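Local atomic coordinates of LPS-assembly lipoprotein (Caulobacter crescentus, PDB entry 4KWY), a protein that is a putative lipoprotein of the LptE family and probably takes part in assembling lipopolysaccharide at the outer membrane. Residues 10-15 and 42-47; 71-76 and 89-94. All coordinates share one frame; numbering follows the deposited sequence.

Contact 1: 10-15 and 42-47; sequences LSSIET and AAYKLY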
loop_
_atom_site.group_PDB
_atom_site.type_symbol
_atom_site.label_atom_id
_atom_site.label_comp_id
_atom_site.label_asym_id
_atom_site.label_seq_id
_atom_site.Cartn_x
_atom_site.Cartn_y
_atom_site.Cartn_z
ATOM N N LEU A 10 8.828 -7.459 10.863
ATOM C CA LEU A 10 8.254 -6.694 9.758
ATOM C C LEU A 10 9.035 -6.935 8.470
ATOM O O LEU A 10 8.424 -7.123 7.417
ATOM C CB LEU A 10 8.190 -5.185 10.066
ATOM C CG LEU A 10 7.109 -4.711 11.029
ATOM C CD1 LEU A 10 7.445 -3.345 11.565
ATOM C CD2 LEU A 10 5.729 -4.724 10.390
ATOM N N SER A 11 10.377 -6.990 8.559
ATOM C CA SER A 11 11.202 -7.218 7.381
ATOM C C SER A 11 11.141 -8.686 6.940
ATOM O O SER A 11 11.615 -8.984 5.843
ATOM C CB SER A 11 12.639 -6.746 7.603
ATOM O OG SER A 11 13.251 -7.337 8.738
ATOM N N SER A 12 10.505 -9.590 7.752
ATOM C CA SER A 12 10.308 -11.004 7.371
ATOM C C SER A 12 9.035 -11.162 6.503
ATOM O O SER A 12 8.788 -12.243 5.972
ATOM C CB SER A 12 10.244 -11.912 8.598
ATOM O OG SER A 12 9.012 -11.795 9.293
ATOM N N ILE A 13 8.245 -10.075 6.343
ATOM C CA ILE A 13 7.005 -10.064 5.555
ATOM C C ILE A 13 7.309 -9.763 4.070
ATOM O O ILE A 13 7.799 -8.683 3.715
ATOM C CB ILE A 13 5.939 -9.088 6.122
ATOM C CG1 ILE A 13 5.547 -9.428 7.574
ATOM C CG2 ILE A 13 4.716 -9.056 5.233
ATOM C CD1 ILE A 13 4.711 -8.320 8.308
ATOM N N GLU A 14 6.960 -10.714 3.209
ATOM C CA GLU A 14 7.110 -10.561 1.772
ATOM C C GLU A 14 5.773 -10.166 1.178
ATOM O O GLU A 14 4.785 -10.894 1.306
ATOM C CB GLU A 14 7.615 -11.851 1.160
ATOM C CG GLU A 14 8.142 -11.691 -0.245
ATOM C CD GLU A 14 8.686 -13.006 -0.752
ATOM O OE1 GLU A 14 9.830 -13.365 -0.386
ATOM O OE2 GLU A 14 7.932 -13.710 -1.460
ATOM N N THR A 15 5.749 -9.010 0.536
ATOM C CA THR A 15 4.548 -8.412 -0.041
ATOM C C THR A 15 4.369 -8.911 -1.462
ATOM O O THR A 15 5.304 -8.897 -2.262
ATOM C CB THR A 15 4.617 -6.895 0.095
ATOM O OG1 THR A 15 5.030 -6.618 1.430
ATOM C CG2 THR A 15 3.274 -6.214 -0.148
ATOM N N ALA A 42 11.370 -15.337 4.025
ATOM C CA ALA A 42 10.049 -14.811 4.354
ATOM C C ALA A 42 9.350 -15.705 5.365
ATOM O O ALA A 42 9.356 -16.915 5.212
ATOM C CB ALA A 42 9.208 -14.685 3.088
ATOM N N ALA A 43 8.778 -15.103 6.410
ATOM C CA ALA A 43 7.994 -15.782 7.438
ATOM C C ALA A 43 6.513 -15.605 7.136
ATOM O O ALA A 43 5.703 -16.452 7.493
ATOM C CB ALA A 43 8.325 -15.207 8.800
ATOM N N TYR A 44 6.169 -14.494 6.479
ATOM C CA TYR A 44 4.801 -14.169 6.106
ATOM C C TYR A 44 4.703 -13.730 4.676
ATOM O O TYR A 44 5.627 -13.098 4.148
ATOM C CB TYR A 44 4.225 -13.032 6.984
ATOM C CG TYR A 44 4.211 -13.326 8.461
ATOM C CD1 TYR A 44 3.234 -14.146 9.021
ATOM C CD2 TYR A 44 5.178 -12.788 9.305
ATOM C CE1 TYR A 44 3.227 -14.438 10.385
ATOM C CE2 TYR A 44 5.180 -13.066 10.671
ATOM C CZ TYR A 44 4.202 -13.892 11.206
ATOM O OH TYR A 44 4.223 -14.193 12.546
ATOM N N LYS A 45 3.532 -14.004 4.063
ATOM C CA LYS A 45 3.200 -13.544 2.717
ATOM C C LYS A 45 2.059 -12.563 2.842
ATOM O O LYS A 45 1.004 -12.905 3.369
ATOM C CB LYS A 45 2.870 -14.696 1.762
ATOM C CG LYS A 45 4.059 -15.608 1.462
ATOM C CD LYS A 45 4.931 -15.092 0.318
ATOM C CE LYS A 45 6.086 -16.025 0.038
ATOM N NZ LYS A 45 6.288 -16.241 -1.420
ATOM N N LEU A 46 2.297 -11.312 2.465
ATOM C CA LEU A 46 1.253 -10.307 2.520
ATOM C C LEU A 46 0.677 -10.130 1.122
ATOM O O LEU A 46 1.359 -9.605 0.242
ATOM C CB LEU A 46 1.763 -8.968 3.112
ATOM C CG LEU A 46 0.752 -7.816 3.135
ATOM C CD1 LEU A 46 -0.428 -8.136 4.012
ATOM C CD2 LEU A 46 1.406 -6.528 3.583
ATOM N N TYR A 47 -0.593 -10.544 0.938
ATOM C CA TYR A 47 -1.315 -10.445 -0.336
ATOM C C TYR A 47 -2.126 -9.188 -0.412
ATOM O O TYR A 47 -3.019 -8.997 0.411
ATOM C CB TYR A 47 -2.235 -11.641 -0.520
ATOM C CG TYR A 47 -1.518 -12.791 -1.133
ATOM C CD1 TYR A 47 -0.877 -13.737 -0.340
ATOM C CD2 TYR A 47 -1.511 -12.976 -2.513
ATOM C CE1 TYR A 47 -0.282 -14.862 -0.903
ATOM C CE2 TYR A 47 -0.886 -14.073 -3.088
ATOM C CZ TYR A 47 -0.264 -15.011 -2.280
ATOM O OH TYR A 47 0.373 -16.077 -2.867
#
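Glu14 and Lys45, partners in a parallel beta bridge, run side by side on the same face of the sheet. Glu14 CB lies 3.8 Å from Ala42 CB and near Tyr44 O; the chain then continues extended, with CG anti to the backbone N (chi1 -165°), which runs it alongside the Ala42 methyl. CD comes near Lys45 CE, OE1 lies beside the Ala42 methyl, and OE2 touches Lys45 CE and takes the salt bridge from Lys45 NZ at 3.0 Å, met on its syn side but 35° out of the carboxylate plane. Lys45 bends at chi2 and chi4 to reach it. With an alanine at Glu14 the Lys45 ammonium would probably lose this partner and the Ala42 methyl the chain now lying against it. The two strands, 13-17 and 44-50, are the parallel pair of a beta-alpha-beta unit whose crossover holds helix 21-34: Glu14 N reaches Tyr44 O at 2.9 Å, and Leu46 N reaches Glu14 O at 2.8 Å. Ser12 O accepts Ala43 N and, weakly, Tyr44 N. On the opposite face Ile13 CG1 meets Tyr44 CD2 obliquely at 3.8 Å and Ile13 CG2 packs on Leu46 CB at 3.6 Å; Leu130 also touches Ile13.

Contact 2: 71-76 and 89-94; sequences RMSVDW and KGRTDV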
loop_
_atom_site.group_PDB
_atom_site.type_symbol
_atom_site.label_atom_id
_atom_site.label_comp_id
_atom_site.label_asym_id
_atom_site.label_seq_id
_atom_site.Cartn_x
_atom_site.Cartn_y
_atom_site.Cartn_z
ATOM N N ARG A 71 -8.881 7.528 -5.046
ATOM C CA ARG A 71 -9.143 6.617 -3.947
ATOM C C ARG A 71 -8.419 5.297 -4.108
ATOM O O ARG A 71 -8.459 4.671 -5.164
ATOM C CB ARG A 71 -10.641 6.378 -3.807
ATOM C CG ARG A 71 -10.998 5.717 -2.499
ATOM C CD ARG A 71 -12.456 5.873 -2.217
ATOM N NE ARG A 71 -12.913 4.858 -1.273
ATOM C CZ ARG A 71 -14.004 4.121 -1.434
ATOM N NH1 ARG A 71 -14.758 4.269 -2.517
ATOM N NH2 ARG A 71 -14.351 3.230 -0.516
HETATM N N MSE A 72 -7.714 4.904 -3.054
HETATM C CA MSE A 72 -7.038 3.626 -3.040
HETATM C C MSE A 72 -7.732 2.747 -2.005
HETATM O O MSE A 72 -7.667 3.021 -0.802
HETATM C CB MSE A 72 -5.536 3.737 -2.775
HETATM C CG MSE A 72 -4.874 2.351 -2.807
HETATM SE SE MSE A 72 -3.010 2.413 -2.550
HETATM C CE MSE A 72 -2.542 1.580 -4.151
ATOM N N SER A 73 -8.378 1.677 -2.498
ATOM C CA SER A 73 -9.080 0.682 -1.695
ATOM C C SER A 73 -8.312 -0.611 -1.767
ATOM O O SER A 73 -8.027 -1.101 -2.867
ATOM C CB SER A 73 -10.496 0.500 -2.210
ATOM O OG SER A 73 -11.167 1.742 -2.173
ATOM N N VAL A 74 -7.914 -1.141 -0.600
ATOM C CA VAL A 74 -7.098 -2.357 -0.547
ATOM C C VAL A 74 -7.637 -3.333 0.469
ATOM O O VAL A 74 -7.733 -3.019 1.650
ATOM C CB VAL A 74 -5.597 -2.068 -0.198
ATOM C CG1 VAL A 74 -4.693 -3.222 -0.637
ATOM C CG2 VAL A 74 -5.108 -0.722 -0.739
ATOM N N ASP A 75 -7.885 -4.543 0.023
ATOM C CA ASP A 75 -8.186 -5.675 0.892
ATOM C C ASP A 75 -6.916 -6.448 0.960
ATOM O O ASP A 75 -6.307 -6.657 -0.085
ATOM C CB ASP A 75 -9.349 -6.535 0.361
ATOM C CG ASP A 75 -10.702 -5.932 0.653
ATOM O OD1 ASP A 75 -11.090 -5.887 1.840
ATOM O OD2 ASP A 75 -11.375 -5.517 -0.299
ATOM N N TRP A 76 -6.460 -6.819 2.159
ATOM C CA TRP A 76 -5.213 -7.561 2.260
ATOM C C TRP A 76 -5.282 -8.698 3.297
ATOM O O TRP A 76 -5.992 -8.596 4.296
ATOM C CB TRP A 76 -4.041 -6.606 2.540
ATOM C CG TRP A 76 -4.254 -5.673 3.684
ATOM C CD1 TRP A 76 -4.783 -4.413 3.640
ATOM C CD2 TRP A 76 -3.909 -5.919 5.050
ATOM N NE1 TRP A 76 -4.787 -3.855 4.899
ATOM C CE2 TRP A 76 -4.256 -4.757 5.786
ATOM C CE3 TRP A 76 -3.345 -7.019 5.728
ATOM C CZ2 TRP A 76 -4.057 -4.661 7.166
ATOM C CZ3 TRP A 76 -3.104 -6.907 7.089
ATOM C CH2 TRP A 76 -3.473 -5.745 7.799
ATOM N N LYS A 89 -5.698 -10.252 8.651
ATOM C CA LYS A 89 -6.209 -9.585 7.450
ATOM C C LYS A 89 -6.625 -8.110 7.764
ATOM O O LYS A 89 -6.536 -7.647 8.918
ATOM C CB LYS A 89 -7.344 -10.408 6.794
ATOM C CG LYS A 89 -8.742 -10.310 7.377
ATOM C CD LYS A 89 -9.668 -11.124 6.483
ATOM C CE LYS A 89 -11.138 -10.977 6.786
ATOM N NZ LYS A 89 -11.977 -11.862 5.919
ATOM N N GLY A 90 -7.008 -7.382 6.721
ATOM C CA GLY A 90 -7.434 -6.001 6.851
ATOM C C GLY A 90 -8.003 -5.422 5.576
ATOM O O GLY A 90 -7.995 -6.055 4.508
ATOM N N ARG A 91 -8.538 -4.200 5.723
ATOM C CA ARG A 91 -9.089 -3.354 4.673
ATOM C C ARG A 91 -8.537 -1.959 4.916
ATOM O O ARG A 91 -8.497 -1.511 6.055
ATOM C CB ARG A 91 -10.628 -3.409 4.654
ATOM C CG ARG A 91 -11.331 -2.388 3.736
ATOM C CD ARG A 91 -11.035 -2.516 2.242
ATOM N NE ARG A 91 -11.681 -1.436 1.489
ATOM C CZ ARG A 91 -12.593 -1.613 0.534
ATOM N NH1 ARG A 91 -12.950 -2.835 0.164
ATOM N NH2 ARG A 91 -13.138 -0.568 -0.071
ATOM N N THR A 92 -8.001 -1.328 3.880
ATOM C CA THR A 92 -7.405 0.018 3.971
ATOM C C THR A 92 -8.015 0.856 2.847
ATOM O O THR A 92 -8.056 0.429 1.701
ATOM C CB THR A 92 -5.843 -0.099 3.906
ATOM O OG1 THR A 92 -5.409 -1.028 4.893
ATOM C CG2 THR A 92 -5.113 1.221 4.111
ATOM N N ASP A 93 -8.504 2.021 3.185
ATOM C CA ASP A 93 -9.089 2.957 2.233
ATOM C C ASP A 93 -8.430 4.295 2.419
ATOM O O ASP A 93 -8.545 4.886 3.485
ATOM C CB ASP A 93 -10.605 3.076 2.437
ATOM C CG ASP A 93 -11.424 2.463 1.324
ATOM O OD1 ASP A 93 -11.545 3.103 0.259
ATOM O OD2 ASP A 93 -12.012 1.383 1.549
ATOM N N VAL A 94 -7.710 4.761 1.398
ATOM C CA VAL A 94 -6.999 6.037 1.441
ATOM C C VAL A 94 -7.499 6.951 0.302
ATOM O O VAL A 94 -7.687 6.480 -0.827
ATOM C CB VAL A 94 -5.466 5.793 1.354
ATOM C CG1 VAL A 94 -4.708 7.111 1.189
ATOM C CG2 VAL A 94 -4.962 5.055 2.588
HETATM O O HOH W 1 -10.758 -8.134 4.094
#
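Trp76 CG sits between its backbone N and carbonyl carbon (chi1 51°), a torsion that lays the indole across Gly90 of the facing strand and turns NE1 to Thr92. Gly90 CA is over one ring face, 3.8 Å from the centroid of the six-membered ring, a CH-pi contact; a beta carbon at this position would probably run into the ring as it now lies. In the indole plane, NE1 donates to Thr92 OG1 at 2.9 Å, which helps fix the ring's rotation. Thr92 OG1 is placed for this by lying anti to its own carbonyl carbon. The two strands form a long antiparallel beta hairpin: Met72–Val94, Val74–Thr92 and Trp76–Gly90 are hydrogen-bonded pairs, each joined by two N-H to O=C bonds; from this face Met72, Trp76 and Thr92 pack on helix 104-135, while Val74 meets Leu26 of helix 21-34. The other face carries a salt-bridge network focused on Asp93. Its OD1 is gripped from opposite faces of the carboxylate plane, by Arg71 NE at 2.7 Å and by Ser73 OG at 2.8 Å; Ser73 OG is also hydrogen-bonded to Arg54. Asp93 OD2 takes both NE and NH2 of Arg91, a poorly ordered side chain, in a side-on grip on one oxygen, each bond 2.8 Å long. This carboxylate probably offsets the two arginines, whose NH2 atoms are 4.0 Å apart. Arg91 NH1 reaches on to Asp75 OD2 only weakly, at 3.1 Å, with the carboxylate and guanidinium planes 77° apart.

In the fold
Contact 1 closes before contact 2 opens along the chain, and their centres lie about 17 Å apart within one mixed sheet. Strand 44-50 connects them: it pairs in parallel with 13-17 and antiparallel with 67-80, which in turn pairs with 86-99. The strands of the beta-alpha-beta unit of contact 1 and of the hairpin of contact 2 thus form successive parts of the same sheet. They touch directly, Leu46 CD1 lying 3.6 Å from Trp76 CE3. Helix 104-135 packs against side chains of both contacts, with Ala122 meeting Met72, and helix 21-34 likewise touches Thr15 and Val74. The same two helices thus cover one face of the sheet at both contacts, consistent with a single LptE-like domain.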